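Local coordinates for molybdenum cofactor carrier protein (Chlamydomonas reinhardtii, PDB 2IZ7) that probably binds and carries the molybdenum cofactor, protecting it between its synthesis and its delivery to molybdenum enzymes, at residues 109-114 against 132-137. Numbering follows the deposited sequence.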
loop_
_atom_site.group_PDB
_atom_site.type_symbol
_atom_site.label_atom_id
_atom_site.label_comp_id
_atom_site.label_asym_id
_atom_site.label_seq_id
_atom_site.Cartn_x
_atom_site.Cartn_y
_atom_site.Cartn_z
ATOM N N ASN A 109 -5.938 11.078 15.785
ATOM C CA ASN A 109 -6.578 10.661 17.036
ATOM C C ASN A 109 -8.067 10.525 16.843
ATOM O O ASN A 109 -8.677 9.594 17.334
ATOM C CB ASN A 109 -6.277 11.621 18.155
ATOM C CG ASN A 109 -4.815 11.641 18.481
ATOM O OD1 ASN A 109 -4.348 10.842 19.313
ATOM N ND2 ASN A 109 -4.076 12.467 17.810
ATOM N N VAL A 110 -8.631 11.480 16.112
ATOM C CA VAL A 110 -10.016 11.464 15.743
ATOM C C VAL A 110 -10.076 11.833 14.298
ATOM O O VAL A 110 -9.253 12.539 13.803
ATOM C CB VAL A 110 -10.833 12.479 16.531
ATOM C CG1 VAL A 110 -12.331 12.263 16.331
ATOM C CG2 VAL A 110 -10.495 12.379 17.990
ATOM N N LEU A 111 -11.099 11.301 13.643
ATOM C CA LEU A 111 -11.412 11.572 12.265
ATOM C C LEU A 111 -12.670 12.342 12.229
ATOM O O LEU A 111 -13.602 11.987 12.929
ATOM C CB LEU A 111 -11.749 10.289 11.572
ATOM C CG LEU A 111 -10.669 9.433 11.043
ATOM C CD1 LEU A 111 -11.163 8.777 9.733
ATOM C CD2 LEU A 111 -9.428 10.199 10.826
ATOM N N VAL A 112 -12.728 13.337 11.354
ATOM C CA VAL A 112 -13.981 14.044 11.089
ATOM C C VAL A 112 -14.307 13.926 9.621
ATOM O O VAL A 112 -13.533 14.317 8.784
ATOM C CB VAL A 112 -13.928 15.541 11.537
ATOM C CG1 VAL A 112 -15.267 16.190 11.363
ATOM C CG2 VAL A 112 -13.500 15.670 13.021
ATOM N N ALA A 113 -15.461 13.331 9.328
ATOM C CA ALA A 113 -16.052 13.368 8.024
ATOM C C ALA A 113 -16.975 14.590 7.899
ATOM O O ALA A 113 -17.768 14.898 8.782
ATOM C CB ALA A 113 -16.831 12.087 7.754
ATOM N N VAL A 114 -16.835 15.306 6.802
ATOM C CA VAL A 114 -17.700 16.441 6.464
ATOM C C VAL A 114 -18.291 16.091 5.087
ATOM O O VAL A 114 -17.583 16.100 4.100
ATOM C CB VAL A 114 -16.883 17.765 6.362
ATOM C CG1 VAL A 114 -17.763 18.922 5.859
ATOM C CG2 VAL A 114 -16.256 18.130 7.709
ATOM N N LYS A 132 -11.011 3.626 15.836
ATOM C CA LYS A 132 -10.820 5.045 16.034
ATOM C C LYS A 132 -12.187 5.699 15.980
ATOM O O LYS A 132 -13.057 5.202 15.268
ATOM C CB LYS A 132 -9.817 5.615 15.022
ATOM C CG LYS A 132 -8.431 5.054 15.300
ATOM C CD LYS A 132 -7.353 5.644 14.387
ATOM C CE LYS A 132 -5.948 5.635 15.022
ATOM N NZ LYS A 132 -5.919 6.468 16.246
ATOM N N PRO A 133 -12.383 6.780 16.763
ATOM C CA PRO A 133 -13.645 7.507 16.762
ATOM C C PRO A 133 -13.764 8.452 15.568
ATOM O O PRO A 133 -12.770 8.923 15.009
ATOM C CB PRO A 133 -13.655 8.218 18.119
ATOM C CG PRO A 133 -12.231 8.320 18.505
ATOM C CD PRO A 133 -11.396 7.442 17.630
ATOM N N VAL A 134 -14.981 8.601 15.092
ATOM C CA VAL A 134 -15.250 9.334 13.880
ATOM C C VAL A 134 -16.393 10.215 14.217
ATOM O O VAL A 134 -17.357 9.788 14.856
ATOM C CB VAL A 134 -15.685 8.481 12.685
ATOM C CG1 VAL A 134 -16.088 9.397 11.546
ATOM C CG2 VAL A 134 -14.613 7.508 12.205
ATOM N N VAL A 135 -16.269 11.471 13.797
ATOM C CA VAL A 135 -17.326 12.411 13.875
ATOM C C VAL A 135 -17.854 12.644 12.479
ATOM O O VAL A 135 -17.114 12.909 11.568
ATOM C CB VAL A 135 -16.865 13.768 14.518
ATOM C CG1 VAL A 135 -18.047 14.719 14.629
ATOM C CG2 VAL A 135 -16.222 13.554 15.886
ATOM N N LEU A 136 -19.159 12.597 12.338
ATOM C CA LEU A 136 -19.831 12.684 11.087
ATOM C C LEU A 136 -20.535 14.035 11.056
ATOM O O LEU A 136 -21.448 14.273 11.821
ATOM C CB LEU A 136 -20.859 11.553 11.036
ATOM C CG LEU A 136 -20.391 10.098 10.939
ATOM C CD1 LEU A 136 -21.660 9.191 10.730
ATOM C CD2 LEU A 136 -19.491 9.857 9.817
ATOM N N LEU A 137 -20.092 14.915 10.162
ATOM C CA LEU A 137 -20.639 16.261 10.042
ATOM C C LEU A 137 -21.100 16.520 8.593
ATOM O O LEU A 137 -20.397 16.214 7.621
ATOM C CB LEU A 137 -19.581 17.281 10.501
ATOM C CG LEU A 137 -19.919 18.759 10.431
ATOM C CD1 LEU A 137 -20.988 19.124 11.453
ATOM C CD2 LEU A 137 -18.663 19.652 10.563
HETATM O O HOH W 1 -7.374 7.479 18.514
#
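L137 and V135 from strand 134-137 and A113 from strand 110-114 bury the most surface where the two strands run parallel, side by side. The backbone of A113 is gripped at both ends: its N donates to V135 O (2.8 Å), approaching almost in line with the carbonyl (C=O...N angle 175°), while its O accepts the N-H of L137 at 2.7 Å, the donor tilted 22° out of the carbonyl plane. Earlier in the ladder, V135 N donates to L111 O and L111 N to P133 O, the latter being the longest of the four bonds at 3.2 Å.

Side chains alternate between the two faces of the sheet. On one, V114 and L137 leave the backbone alongside one another. With CG of L137 opposite its own backbone N (chi1 179°), the chain runs out beside the carbonyl carbon, and from there its CD2 lies against V114 CG2 at 4.0 Å; helix 28-43 packs here through L37 against V114 and M33 against L137. Farther along this face V135 touches two valines, its CB lying beside V112 CG2 and its CG2 4.1 Å from V110 CG1, with A167 of helix 161-174 also against it. On the other face the small CB of A113 meets the CD2 branch of L136 (4.0 Å), and L111 CB rests on V134 CG2.

At the start of the pair a water donates to N109 O (2.8 Å) and accepts a weak bond from K132 NZ, which also bonds S108 O. The two strands, joined in sequence by helix 118-129, which packs over the face carrying L111, A113 and V134, form a beta-alpha-beta crossover unit within a Rossmann-like parallel sheet, flanked by helices on both faces.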